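Local coordinates for probable thiosulfate sulfurtransferase (Thermus thermophilus, PDB 2EG4), which probably transfers sulfur from thiosulfate to an acceptor such as cyanide, as rhodanese-family enzymes do, and binds a zinc ion, at residues Pro34-Arg39 / Asn213-Met218; Leu123-Ala128 / His219-Glu224; Val187-His192 / Ala198-Val203. One frame throughout, in Å; residues are numbered along the deposited sequence.

Following the chain from its N terminus, Pro-34–Arg-39 comes first, in the loop between strand 27-28 and helix 41-57. It waits some 170 residues for its partner, Asn-213–Met-218, so contact 1 closes the longest loop and ties the first rhodanese-like domain to the second. Leu-123–Ala-128 follows and pairs with His-219–Glu-224 in contact 2; because the four segments alternate, contacts 1 and 2 cross, and both end on helix 217-223, with centres about 6 Å apart. Contact 3 is short-range, strand 186-190 against helix 195-206, and falls within both larger loops. Contacts 2 and 3 each supply one histidine to the zinc site.

Contact 1: residues Pro34-Arg39 / Asn213-Met218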
ATOM      1  N   PRO A  34      -0.060 -10.028  -5.267  1.00 28.73           N
ATOM      2  CA  PRO A  34       1.383 -10.259  -5.310  1.00 28.07           C
ATOM      3  C   PRO A  34       2.138 -10.078  -4.001  1.00 25.52           C
ATOM      4  O   PRO A  34       2.145  -8.987  -3.449  1.00 25.38           O
ATOM      5  CB  PRO A  34       1.871  -9.249  -6.361  1.00 29.88           C
ATOM      6  CG  PRO A  34       0.660  -8.963  -7.179  1.00 31.79           C
ATOM      7  CD  PRO A  34      -0.442  -8.923  -6.163  1.00 29.33           C
ATOM      8  N   LYS A  35       2.747 -11.153  -3.514  1.00 24.59           N
ATOM      9  CA  LYS A  35       3.587 -11.097  -2.318  1.00 23.54           C
ATOM     10  C   LYS A  35       5.001 -10.922  -2.883  1.00 26.26           C
ATOM     11  O   LYS A  35       5.442 -11.682  -3.748  1.00 28.71           O
ATOM     12  CB  LYS A  35       3.476 -12.389  -1.501  1.00 25.35           C
ATOM     13  CG  LYS A  35       2.283 -12.381  -0.533  1.00 28.27           C
ATOM     14  CD  LYS A  35       2.281 -13.601   0.374  1.00 34.37           C
ATOM     15  CE  LYS A  35       1.790 -14.828  -0.352  1.00 37.90           C
ATOM     16  NZ  LYS A  35       0.317 -14.740  -0.566  1.00 37.73           N
ATOM     17  N   LEU A  36       5.711  -9.915  -2.394  1.00 21.83           N
ATOM     18  CA  LEU A  36       7.043  -9.606  -2.894  1.00 23.12           C
ATOM     19  C   LEU A  36       8.221 -10.026  -2.039  1.00 22.82           C
ATOM     20  O   LEU A  36       8.120 -10.095  -0.809  1.00 23.98           O
ATOM     21  CB  LEU A  36       7.156  -8.103  -3.134  1.00 26.47           C
ATOM     22  CG  LEU A  36       6.487  -7.525  -4.383  1.00 29.29           C
ATOM     23  CD1 LEU A  36       5.028  -7.899  -4.442  1.00 29.43           C
ATOM     24  CD2 LEU A  36       6.635  -6.037  -4.357  1.00 33.54           C
ATOM     25  N   ARG A  37       9.340 -10.307  -2.707  1.00 21.84           N
ATOM     26  CA  ARG A  37      10.594 -10.640  -2.040  1.00 19.09           C
ATOM     27  C   ARG A  37      11.561  -9.605  -2.617  1.00 23.63           C
ATOM     28  O   ARG A  37      11.811  -9.581  -3.829  1.00 19.37           O
ATOM     29  CB  ARG A  37      11.068 -12.062  -2.372  1.00 23.09           C
ATOM     30  CG  ARG A  37      12.344 -12.416  -1.623  1.00 27.72           C
ATOM     31  CD  ARG A  37      12.890 -13.799  -1.943  1.00 34.35           C
ATOM     32  NE  ARG A  37      14.088 -14.120  -1.157  1.00 34.47           N
ATOM     33  CZ  ARG A  37      15.321 -13.710  -1.453  1.00 38.29           C
ATOM     34  NH1 ARG A  37      15.523 -12.960  -2.526  1.00 34.62           N
ATOM     35  NH2 ARG A  37      16.354 -14.051  -0.679  1.00 34.46           N
ATOM     36  N   LEU A  38      12.078  -8.734  -1.755  1.00 18.36           N
ATOM     37  CA  LEU A  38      12.961  -7.666  -2.195  1.00 20.20           C
ATOM     38  C   LEU A  38      14.222  -7.620  -1.367  1.00 21.59           C
ATOM     39  O   LEU A  38      14.317  -6.868  -0.390  1.00 25.05           O
ATOM     40  CB  LEU A  38      12.216  -6.328  -2.127  1.00 21.11           C
ATOM     41  CG  LEU A  38      10.926  -6.228  -2.951  1.00 19.64           C
ATOM     42  CD1 LEU A  38      10.165  -4.956  -2.553  1.00 20.18           C
ATOM     43  CD2 LEU A  38      11.246  -6.189  -4.436  1.00 21.39           C
ATOM     44  N   ARG A  39      15.186  -8.445  -1.752  1.00 20.64           N
ATOM     45  CA  ARG A  39      16.471  -8.492  -1.051  1.00 19.54           C
ATOM     46  C   ARG A  39      17.594  -8.008  -1.971  1.00 21.11           C
ATOM     47  O   ARG A  39      18.416  -7.164  -1.577  1.00 23.35           O
ATOM     48  CB  ARG A  39      16.790  -9.905  -0.558  1.00 20.56           C
ATOM     49  CG  ARG A  39      18.077  -9.987   0.306  1.00 26.29           C
ATOM     50  CD  ARG A  39      18.408 -11.415   0.776  1.00 32.05           C
ATOM     51  NE  ARG A  39      19.579 -11.436   1.656  1.00 33.84           N
ATOM     52  CZ  ARG A  39      20.194 -12.539   2.072  1.00 38.97           C
ATOM     53  NH1 ARG A  39      19.761 -13.737   1.687  1.00 37.78           N
ATOM     54  NH2 ARG A  39      21.240 -12.447   2.890  1.00 39.47           N
ATOM     55  N   ASN A 213       6.952   2.037   4.109  1.00 17.94           N
ATOM     56  CA  ASN A 213       6.253   0.753   4.152  1.00 17.59           C
ATOM     57  C   ASN A 213       7.134  -0.453   3.866  1.00 18.14           C
ATOM     58  O   ASN A 213       7.752  -0.522   2.812  1.00 16.00           O
ATOM     59  CB  ASN A 213       5.107   0.821   3.110  1.00 18.65           C
ATOM     60  CG  ASN A 213       4.074  -0.313   3.235  1.00 18.64           C
ATOM     61  OD1 ASN A 213       3.309  -0.589   2.281  1.00 19.20           O
ATOM     62  ND2 ASN A 213       4.007  -0.929   4.377  1.00 16.02           N
ATOM     63  N   TYR A 214       7.170  -1.397   4.803  1.00 17.72           N
ATOM     64  CA  TYR A 214       7.944  -2.628   4.640  1.00 18.77           C
ATOM     65  C   TYR A 214       7.027  -3.546   3.854  1.00 17.68           C
ATOM     66  O   TYR A 214       6.298  -4.361   4.415  1.00 20.10           O
ATOM     67  CB  TYR A 214       8.287  -3.271   5.995  1.00 18.62           C
ATOM     68  CG  TYR A 214       8.987  -4.617   5.859  1.00 17.86           C
ATOM     69  CD1 TYR A 214       9.680  -4.952   4.697  1.00 15.12           C
ATOM     70  CD2 TYR A 214       8.921  -5.561   6.878  1.00 16.76           C
ATOM     71  CE1 TYR A 214      10.278  -6.213   4.553  1.00 16.50           C
ATOM     72  CE2 TYR A 214       9.514  -6.802   6.753  1.00 19.94           C
ATOM     73  CZ  TYR A 214      10.188  -7.127   5.576  1.00 19.88           C
ATOM     74  OH  TYR A 214      10.738  -8.373   5.437  1.00 19.70           O
ATOM     75  N   LEU A 215       7.099  -3.409   2.531  1.00 17.16           N
ATOM     76  CA  LEU A 215       6.241  -4.172   1.640  1.00 17.63           C
ATOM     77  C   LEU A 215       6.369  -5.688   1.791  1.00 18.02           C
ATOM     78  O   LEU A 215       5.360  -6.387   1.779  1.00 17.86           O
ATOM     79  CB  LEU A 215       6.505  -3.723   0.203  1.00 19.35           C
ATOM     80  CG  LEU A 215       5.593  -4.287  -0.875  1.00 17.89           C
ATOM     81  CD1 LEU A 215       4.117  -4.007  -0.546  1.00 22.66           C
ATOM     82  CD2 LEU A 215       5.996  -3.668  -2.192  1.00 22.21           C
ATOM     83  N   GLY A 216       7.591  -6.202   1.952  1.00 19.17           N
ATOM     84  CA  GLY A 216       7.752  -7.644   2.130  1.00 16.12           C
ATOM     85  C   GLY A 216       7.016  -8.121   3.361  1.00 18.88           C
ATOM     86  O   GLY A 216       6.396  -9.219   3.406  1.00 19.73           O
ATOM     87  N   SER A 217       7.075  -7.280   4.386  1.00 18.19           N
ATOM     88  CA  SER A 217       6.411  -7.527   5.658  1.00 17.27           C
ATOM     89  C   SER A 217       6.726  -8.878   6.287  1.00 17.43           C
ATOM     90  O   SER A 217       7.741  -9.500   5.968  1.00 21.28           O
ATOM     91  CB  SER A 217       4.893  -7.363   5.521  1.00 17.61           C
ATOM     92  OG  SER A 217       4.516  -6.004   5.684  1.00 18.41           O
ATOM     93  N   MET A 218       5.862  -9.317   7.200  1.00 18.36           N
ATOM     94  CA  MET A 218       6.071 -10.579   7.926  1.00 16.65           C
ATOM     95  C   MET A 218       6.188 -11.838   7.049  1.00 23.07           C
ATOM     96  O   MET A 218       6.930 -12.769   7.381  1.00 20.86           O
ATOM     97  CB  MET A 218       4.956 -10.757   8.972  1.00 23.00           C
ATOM     98  CG  MET A 218       5.406 -11.404  10.276  1.00 28.65           C
ATOM     99  SD  MET A 218       6.720 -10.470  11.169  1.00 24.72           S
ATOM    100  CE  MET A 218       7.516 -11.849  11.950  1.00 22.03           C
TER
HETATM  101  O   HOH W   1       4.510  -8.536  -0.058  1.00 20.20           O
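Leu-36 and Gly-216 mark the closest approach of the two backbones, their CA atoms 5.4 Å apart, where the loop 34-39 of the first rhodanese-like domain meets the turn leading into helix 217-223 of the second: a domain-domain interface of a tandem rhodanese fold. No direct hydrogen bond joins the segments. Gly-216 CA lies against Leu-36 O at 3.8 Å, and a water bridges the backbones, accepting from Leu-36 N (3.0 Å) and donating to Leu-215 O (3.0 Å).

The side-chain contact is leucine on leucine. An anti chi1 (-173°) directs Leu-215 CG toward the loop. Leu-215 CD2 lies only 3.3 Å from Leu-36 CD2, shorter than two methyl groups normally approach, and meets Leu-38 CD1 more loosely, at 4.4 Å, both from the side of the loop 34-39. Phe-81 of helix 73-84 touches both Leu-36 and Leu-215, while Leu-47 of helix 41-57 packs on Leu-36 and Leu-38, enlarging the apolar cluster.

Tyr-214 centres an inverse gamma turn that leads the chain into this position. Ser-217 secures it: its OG donates to Tyr-214 O at 2.7 Å, nearly along the C=O axis (175°).

Contact 2: residues Leu123-Ala128 / His219-Glu224; sequences LTADEA and HEWLQE. With ZN (zinc ion), chain C.
Ala-125, in the first turn of helix 125-129, meets two side chains of helix 217-223, Glu-220 and Trp-221; the CA atoms of Ala-125 and Trp-221 lie 6.7 Å apart. The van der Waals part is modest. Trp-221 has CG anti to its backbone N (chi1 -171°), which carries the six-membered ring across to the first helix, where the CZ3 edge faces Ala-125 O at 3.7 Å, near the ring plane, and CE3 packs loosely on Ala-125 CB. At the other end of the indole, NE1 is hydrogen-bonded to Pro-227 O.

The polar part runs through water. A single molecule accepts from Ala-125 N (2.8 Å) and donates to Glu-220 OE1 (2.7 Å), while OE1 also stands 3.7 Å from Ala-125 CB. Tyr-214 OH is a second, probable partner of OE1, and Leu-38 N binds OE2, so the extended glutamate links three parts of the chain.

Capping fixes the receiving helix. Thr-124 OG1 accepts from Glu-127 N at 3.2 Å, and Thr-124 N donates to Glu-127 OE1 at 2.8 Å, a reciprocal capping box.

Metal binding lies on another side of helix 217-223, where His-219 ND1 coordinates zinc at 2.1 Å.

With partners on both oxygens of a buried carboxylate, including an N-H donor and a donating water, the chemistry is consistent with Glu-220 being held as an anion.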
ATOM      1  N   LEU A 123      10.596   0.151   2.588  1.00 18.31           N
ATOM      2  CA  LEU A 123      11.553  -0.475   3.492  1.00 22.41           C
ATOM      3  C   LEU A 123      11.779  -1.911   2.970  1.00 19.94           C
ATOM      4  O   LEU A 123      10.831  -2.669   2.774  1.00 19.05           O
ATOM      5  CB  LEU A 123      11.012  -0.619   4.912  1.00 24.10           C
ATOM      6  CG  LEU A 123      10.966   0.627   5.775  1.00 28.37           C
ATOM      7  CD1 LEU A 123      10.361   0.238   7.116  1.00 26.12           C
ATOM      8  CD2 LEU A 123      12.363   1.207   5.944  1.00 29.63           C
ATOM      9  N   THR A 124      13.033  -2.286   2.756  1.00 21.32           N
ATOM     10  CA  THR A 124      13.344  -3.652   2.373  1.00 19.97           C
ATOM     11  C   THR A 124      13.512  -4.319   3.745  1.00 21.44           C
ATOM     12  O   THR A 124      13.530  -3.612   4.765  1.00 23.45           O
ATOM     13  CB  THR A 124      14.694  -3.747   1.652  1.00 21.28           C
ATOM     14  OG1 THR A 124      15.698  -3.155   2.485  1.00 21.32           O
ATOM     15  CG2 THR A 124      14.658  -3.011   0.306  1.00 21.80           C
ATOM     16  N   ALA A 125      13.668  -5.640   3.775  1.00 19.64           N
ATOM     17  CA  ALA A 125      13.837  -6.369   5.038  1.00 19.53           C
ATOM     18  C   ALA A 125      15.047  -5.845   5.777  1.00 20.44           C
ATOM     19  O   ALA A 125      15.006  -5.636   6.987  1.00 21.30           O
ATOM     20  CB  ALA A 125      14.014  -7.854   4.792  1.00 19.99           C
ATOM     21  N   ASP A 126      16.134  -5.645   5.049  1.00 22.17           N
ATOM     22  CA  ASP A 126      17.342  -5.128   5.686  1.00 23.76           C
ATOM     23  C   ASP A 126      17.133  -3.755   6.310  1.00 24.02           C
ATOM     24  O   ASP A 126      17.648  -3.461   7.402  1.00 24.14           O
ATOM     25  CB  ASP A 126      18.469  -5.074   4.667  1.00 28.41           C
ATOM     26  CG  ASP A 126      19.266  -6.342   4.652  1.00 36.05           C
ATOM     27  OD1 ASP A 126      20.348  -6.353   5.284  1.00 41.78           O
ATOM     28  OD2 ASP A 126      18.795  -7.328   4.042  1.00 36.12           O
ATOM     29  N   GLU A 127      16.365  -2.909   5.630  1.00 20.92           N
ATOM     30  CA  GLU A 127      16.113  -1.573   6.145  1.00 21.47           C
ATOM     31  C   GLU A 127      15.172  -1.659   7.342  1.00 22.43           C
ATOM     32  O   GLU A 127      15.336  -0.935   8.320  1.00 23.28           O
ATOM     33  CB  GLU A 127      15.529  -0.681   5.046  1.00 20.57           C
ATOM     34  CG  GLU A 127      16.564  -0.366   3.959  1.00 23.27           C
ATOM     35  CD  GLU A 127      15.950   0.132   2.665  1.00 25.05           C
ATOM     36  OE1 GLU A 127      14.722  -0.027   2.485  1.00 23.52           O
ATOM     37  OE2 GLU A 127      16.703   0.657   1.825  1.00 26.89           O
ATOM     38  N   ALA A 128      14.203  -2.564   7.277  1.00 20.10           N
ATOM     39  CA  ALA A 128      13.269  -2.719   8.388  1.00 20.33           C
ATOM     40  C   ALA A 128      14.013  -3.213   9.627  1.00 21.14           C
ATOM     41  O   ALA A 128      13.764  -2.728  10.738  1.00 19.72           O
ATOM     42  CB  ALA A 128      12.155  -3.698   8.017  1.00 21.29           C
ATOM     43  N   HIS A 219       5.473 -11.885   5.932  1.00 21.91           N
ATOM     44  CA  HIS A 219       5.599 -13.054   5.068  1.00 21.28           C
ATOM     45  C   HIS A 219       7.052 -13.181   4.599  1.00 21.66           C
ATOM     46  O   HIS A 219       7.671 -14.240   4.748  1.00 21.38           O
ATOM     47  CB  HIS A 219       4.656 -12.955   3.856  1.00 25.66           C
ATOM     48  CG  HIS A 219       4.611 -14.204   3.032  1.00 24.04           C
ATOM     49  ND1 HIS A 219       3.744 -15.242   3.301  1.00 28.93           N
ATOM     50  CD2 HIS A 219       5.356 -14.602   1.973  1.00 26.90           C
ATOM     51  CE1 HIS A 219       3.957 -16.225   2.443  1.00 23.84           C
ATOM     52  NE2 HIS A 219       4.929 -15.863   1.629  1.00 25.41           N
ATOM     53  N   GLU A 220       7.618 -12.103   4.061  1.00 20.90           N
ATOM     54  CA  GLU A 220       8.994 -12.179   3.598  1.00 20.82           C
ATOM     55  C   GLU A 220       9.944 -12.439   4.754  1.00 22.34           C
ATOM     56  O   GLU A 220      10.838 -13.267   4.653  1.00 22.28           O
ATOM     57  CB  GLU A 220       9.417 -10.892   2.913  1.00 20.38           C
ATOM     58  CG  GLU A 220      10.866 -10.948   2.488  1.00 22.69           C
ATOM     59  CD  GLU A 220      11.371  -9.636   1.979  1.00 24.40           C
ATOM     60  OE1 GLU A 220      11.085  -8.595   2.620  1.00 23.52           O
ATOM     61  OE2 GLU A 220      12.077  -9.640   0.945  1.00 22.72           O
ATOM     62  N   TRP A 221       9.728 -11.738   5.863  1.00 19.17           N
ATOM     63  CA  TRP A 221      10.597 -11.867   7.030  1.00 21.42           C
ATOM     64  C   TRP A 221      10.733 -13.322   7.459  1.00 22.81           C
ATOM     65  O   TRP A 221      11.834 -13.794   7.745  1.00 21.79           O
ATOM     66  CB  TRP A 221      10.055 -10.999   8.184  1.00 20.39           C
ATOM     67  CG  TRP A 221      10.989 -10.892   9.386  1.00 20.74           C
ATOM     68  CD1 TRP A 221      11.048 -11.728  10.469  1.00 19.76           C
ATOM     69  CD2 TRP A 221      11.985  -9.879   9.608  1.00 22.41           C
ATOM     70  NE1 TRP A 221      12.025 -11.294  11.357  1.00 21.15           N
ATOM     71  CE2 TRP A 221      12.613 -10.165  10.850  1.00 20.65           C
ATOM     72  CE3 TRP A 221      12.407  -8.761   8.882  1.00 18.53           C
ATOM     73  CZ2 TRP A 221      13.644  -9.366  11.376  1.00 20.59           C
ATOM     74  CZ3 TRP A 221      13.426  -7.962   9.401  1.00 19.72           C
ATOM     75  CH2 TRP A 221      14.032  -8.269  10.640  1.00 21.62           C
ATOM     76  N   LEU A 222       9.621 -14.042   7.482  1.00 22.01           N
ATOM     77  CA  LEU A 222       9.656 -15.451   7.870  1.00 21.97           C
ATOM     78  C   LEU A 222      10.263 -16.336   6.776  1.00 24.74           C
ATOM     79  O   LEU A 222      11.007 -17.262   7.075  1.00 25.54           O
ATOM     80  CB  LEU A 222       8.249 -15.944   8.215  1.00 18.50           C
ATOM     81  CG  LEU A 222       7.673 -15.373   9.523  1.00 23.98           C
ATOM     82  CD1 LEU A 222       6.226 -15.818   9.701  1.00 25.97           C
ATOM     83  CD2 LEU A 222       8.534 -15.843  10.714  1.00 21.98           C
ATOM     84  N   GLN A 223       9.961 -16.054   5.513  1.00 26.54           N
ATOM     85  CA  GLN A 223      10.541 -16.869   4.442  1.00 25.35           C
ATOM     86  C   GLN A 223      12.066 -16.792   4.485  1.00 25.82           C
ATOM     87  O   GLN A 223      12.763 -17.768   4.209  1.00 26.20           O
ATOM     88  CB  GLN A 223      10.023 -16.404   3.078  1.00 30.73           C
ATOM     89  CG  GLN A 223       8.579 -16.820   2.811  1.00 32.06           C
ATOM     90  CD  GLN A 223       8.371 -18.328   2.987  1.00 38.23           C
ATOM     91  OE1 GLN A 223       9.132 -19.138   2.447  1.00 40.91           O
ATOM     92  NE2 GLN A 223       7.336 -18.706   3.736  1.00 39.16           N
ATOM     93  N   GLU A 224      12.586 -15.625   4.856  1.00 21.19           N
ATOM     94  CA  GLU A 224      14.025 -15.400   4.932  1.00 22.98           C
ATOM     95  C   GLU A 224      14.682 -16.039   6.159  1.00 21.55           C
ATOM     96  O   GLU A 224      15.899 -16.141   6.225  1.00 23.07           O
ATOM     97  CB  GLU A 224      14.315 -13.898   4.937  1.00 21.71           C
ATOM     98  CG  GLU A 224      14.121 -13.214   3.580  1.00 27.87           C
ATOM     99  CD  GLU A 224      15.196 -13.634   2.597  1.00 30.46           C
ATOM    100  OE1 GLU A 224      16.381 -13.637   2.980  1.00 33.21           O
ATOM    101  OE2 GLU A 224      14.865 -13.950   1.438  1.00 35.48           O
TER
HETATM  102 ZN    ZN C 301       2.307 -15.503   4.858  1.00 24.10          ZN
HETATM  103  O   HOH W   2      12.292  -6.531   1.459  1.00 18.81           O

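Contact 3: residues Val187-His192 / Ala198-Val203. With ZN (zinc ion), chain C; SO4 (sulfate ion), chain D.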
ATOM      1  N   VAL A 187       9.127   6.738  10.591  1.00 26.98           N
ATOM      2  CA  VAL A 187       8.384   5.623  11.158  1.00 21.98           C
ATOM      3  C   VAL A 187       8.246   4.563  10.083  1.00 22.63           C
ATOM      4  O   VAL A 187       7.946   4.886   8.941  1.00 23.26           O
ATOM      5  CB  VAL A 187       6.972   6.060  11.574  1.00 26.32           C
ATOM      6  CG1 VAL A 187       6.253   4.910  12.287  1.00 23.91           C
ATOM      7  CG2 VAL A 187       7.060   7.290  12.472  1.00 25.86           C
ATOM      8  N   GLY A 188       8.496   3.320  10.453  1.00 19.67           N
ATOM      9  CA  GLY A 188       8.352   2.231   9.505  1.00 21.80           C
ATOM     10  C   GLY A 188       7.076   1.514   9.899  1.00 21.43           C
ATOM     11  O   GLY A 188       6.690   1.511  11.071  1.00 21.84           O
ATOM     12  N   VAL A 189       6.380   0.954   8.917  1.00 20.38           N
ATOM     13  CA  VAL A 189       5.163   0.227   9.212  1.00 17.26           C
ATOM     14  C   VAL A 189       5.170  -1.087   8.459  1.00 18.50           C
ATOM     15  O   VAL A 189       5.689  -1.160   7.348  1.00 16.68           O
ATOM     16  CB  VAL A 189       3.890   1.020   8.801  1.00 18.57           C
ATOM     17  CG1 VAL A 189       3.655   2.180   9.777  1.00 21.75           C
ATOM     18  CG2 VAL A 189       4.027   1.560   7.406  1.00 16.91           C
ATOM     19  N   TYR A 190       4.618  -2.130   9.067  1.00 18.25           N
ATOM     20  CA  TYR A 190       4.567  -3.423   8.390  1.00 18.09           C
ATOM     21  C   TYR A 190       3.401  -4.262   8.890  1.00 19.40           C
ATOM     22  O   TYR A 190       2.743  -3.924   9.883  1.00 18.48           O
ATOM     23  CB  TYR A 190       5.886  -4.192   8.607  1.00 15.85           C
ATOM     24  CG  TYR A 190       5.992  -4.878   9.954  1.00 19.06           C
ATOM     25  CD1 TYR A 190       5.520  -6.173  10.130  1.00 16.70           C
ATOM     26  CD2 TYR A 190       6.589  -4.238  11.038  1.00 18.90           C
ATOM     27  CE1 TYR A 190       5.642  -6.835  11.345  1.00 20.61           C
ATOM     28  CE2 TYR A 190       6.720  -4.895  12.278  1.00 19.54           C
ATOM     29  CZ  TYR A 190       6.248  -6.190  12.419  1.00 18.37           C
ATOM     30  OH  TYR A 190       6.369  -6.882  13.603  1.00 20.57           O
ATOM     31  N   CYS A 191       3.117  -5.341   8.169  1.00 20.09           N
ATOM     32  CA  CYS A 191       2.065  -6.279   8.557  1.00 20.95           C
ATOM     33  C   CYS A 191       2.358  -7.624   7.903  1.00 21.03           C
ATOM     34  O   CYS A 191       3.489  -8.079   7.998  1.00 20.67           O
ATOM     35  CB  CYS A 191       0.684  -5.744   8.185  1.00 21.40           C
ATOM     36  SG  CYS A 191       0.492  -5.232   6.478  1.00 25.11           S
ATOM     37  N   HIS A 192       1.381  -8.264   7.238  1.00 19.78           N
ATOM     38  CA  HIS A 192       1.650  -9.558   6.607  1.00 21.61           C
ATOM     39  C   HIS A 192       2.262  -9.401   5.222  1.00 21.32           C
ATOM     40  O   HIS A 192       3.302  -9.979   4.928  1.00 19.74           O
ATOM     41  CB  HIS A 192       0.381 -10.400   6.495  1.00 23.61           C
ATOM     42  CG  HIS A 192       0.606 -11.722   5.827  1.00 23.56           C
ATOM     43  ND1 HIS A 192      -0.080 -12.106   4.693  1.00 23.59           N
ATOM     44  CD2 HIS A 192       1.476 -12.724   6.099  1.00 23.91           C
ATOM     45  CE1 HIS A 192       0.359 -13.285   4.294  1.00 25.10           C
ATOM     46  NE2 HIS A 192       1.303 -13.682   5.128  1.00 26.53           N
ATOM     47  N   ALA A 198       0.079  -0.206   4.272  1.00 18.44           N
ATOM     48  CA  ALA A 198      -0.013   0.796   3.218  1.00 18.55           C
ATOM     49  C   ALA A 198      -1.067   1.824   3.664  1.00 17.66           C
ATOM     50  O   ALA A 198      -0.970   3.020   3.359  1.00 20.33           O
ATOM     51  CB  ALA A 198      -0.455   0.148   1.914  1.00 15.44           C
ATOM     52  N   VAL A 199      -2.065   1.355   4.399  1.00 17.40           N
ATOM     53  CA  VAL A 199      -3.109   2.252   4.892  1.00 18.57           C
ATOM     54  C   VAL A 199      -2.483   3.193   5.922  1.00 21.01           C
ATOM     55  O   VAL A 199      -2.676   4.402   5.876  1.00 22.20           O
ATOM     56  CB  VAL A 199      -4.273   1.473   5.568  1.00 16.12           C
ATOM     57  CG1 VAL A 199      -5.299   2.488   6.138  1.00 18.95           C
ATOM     58  CG2 VAL A 199      -4.989   0.588   4.560  1.00 15.40           C
ATOM     59  N   ALA A 200      -1.717   2.624   6.844  1.00 22.15           N
ATOM     60  CA  ALA A 200      -1.063   3.434   7.883  1.00 19.24           C
ATOM     61  C   ALA A 200      -0.053   4.381   7.252  1.00 21.39           C
ATOM     62  O   ALA A 200       0.141   5.515   7.722  1.00 21.92           O
ATOM     63  CB  ALA A 200      -0.395   2.526   8.881  1.00 17.92           C
ATOM     64  N   PHE A 201       0.575   3.917   6.169  1.00 17.93           N
ATOM     65  CA  PHE A 201       1.556   4.697   5.429  1.00 19.82           C
ATOM     66  C   PHE A 201       0.899   5.988   4.950  1.00 23.14           C
ATOM     67  O   PHE A 201       1.383   7.077   5.244  1.00 23.74           O
ATOM     68  CB  PHE A 201       2.083   3.872   4.232  1.00 16.70           C
ATOM     69  CG  PHE A 201       2.904   4.662   3.235  1.00 22.94           C
ATOM     70  CD1 PHE A 201       4.276   4.820   3.399  1.00 19.70           C
ATOM     71  CD2 PHE A 201       2.303   5.206   2.108  1.00 19.35           C
ATOM     72  CE1 PHE A 201       5.042   5.500   2.458  1.00 19.90           C
ATOM     73  CE2 PHE A 201       3.064   5.904   1.149  1.00 23.44           C
ATOM     74  CZ  PHE A 201       4.440   6.047   1.330  1.00 24.53           C
ATOM     75  N   PHE A 202      -0.213   5.875   4.224  1.00 21.64           N
ATOM     76  CA  PHE A 202      -0.897   7.070   3.731  1.00 22.51           C
ATOM     77  C   PHE A 202      -1.475   7.978   4.811  1.00 22.09           C
ATOM     78  O   PHE A 202      -1.435   9.208   4.669  1.00 23.27           O
ATOM     79  CB  PHE A 202      -1.989   6.678   2.730  1.00 19.47           C
ATOM     80  CG  PHE A 202      -1.443   6.261   1.412  1.00 17.55           C
ATOM     81  CD1 PHE A 202      -0.785   7.188   0.604  1.00 22.33           C
ATOM     82  CD2 PHE A 202      -1.531   4.936   0.993  1.00 23.36           C
ATOM     83  CE1 PHE A 202      -0.218   6.805  -0.600  1.00 23.56           C
ATOM     84  CE2 PHE A 202      -0.967   4.540  -0.207  1.00 17.94           C
ATOM     85  CZ  PHE A 202      -0.307   5.474  -1.011  1.00 24.18           C
ATOM     86  N   VAL A 203      -1.998   7.391   5.880  1.00 20.86           N
ATOM     87  CA  VAL A 203      -2.557   8.183   6.965  1.00 21.98           C
ATOM     88  C   VAL A 203      -1.442   8.976   7.629  1.00 23.65           C
ATOM     89  O   VAL A 203      -1.550  10.198   7.803  1.00 25.98           O
ATOM     90  CB  VAL A 203      -3.215   7.296   8.046  1.00 20.75           C
ATOM     91  CG1 VAL A 203      -3.598   8.156   9.276  1.00 20.65           C
ATOM     92  CG2 VAL A 203      -4.451   6.619   7.474  1.00 23.21           C
TER
HETATM   93 ZN    ZN C 301       2.307 -15.503   4.858  1.00 24.10          ZN
HETATM   94  S   SO4 D 501      -1.928  -7.540   5.463  0.69 23.25           S
HETATM   95  O1  SO4 D 501      -2.798  -8.712   5.117  0.69 26.90           O
HETATM   96  O2  SO4 D 501      -1.283  -7.790   6.794  0.69 23.18           O
HETATM   97  O3  SO4 D 501      -0.874  -7.367   4.409  0.69 17.53           O
HETATM   98  O4  SO4 D 501      -2.766  -6.298   5.541  0.69 23.51           O
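Val-189 carries the contact with both of its methyl groups, which reach from strand 186-190 to helix 195-206. CG1 faces Ala-200 CB at 4.2 Å, and CG2 lies 4.4 Å from Phe-201 CB, so the valine straddles two successive residues of the helix. The chi1 of -73° turns CG1 anti to the carbonyl carbon and divides the methyls between these neighbours. No hydrogen bond crosses the segments, and the side-chain contacts are apolar.

Around this first shell, Ser-197 and Leu-204 of the same helix also touch Val-189. The Phe-201 ring leads away from the strand, meeting Trp-121 and, edge-to-face, Phe-80 of helix 73-84. The strand itself is fixed on both sides by backbone hydrogen bonds: Gly-188 pairs with Leu-133 and Leu-135, Val-189 with Arg-212.

Beyond the strand's end the chain turns into an anion pocket, in which a sulfate, probably from the crystallisation liquor, sits. His-192 N donates to sulfate O2 at 2.7 Å (157°), and Cys-191 SG lies 3.1 Å from the same oxygen. Ser-193 N, Ala-195 N and Arg-196 NH2 also bind the sulfate, and Ser-217 OG is bonded to Cys-191 N. NE2 of His-192 is turned to the zinc, which it binds at 2.1 Å alongside Cys-151, Cys-152 and His-219.

A parallel strand, a loop from Cys-191 to Arg-196 that wraps an anion, and the following helix form the start of a beta-alpha-beta unit; this is consistent with the six-residue active-site loop of rhodaneses, which starts at a cysteine that carries the persulfide in characterised relatives.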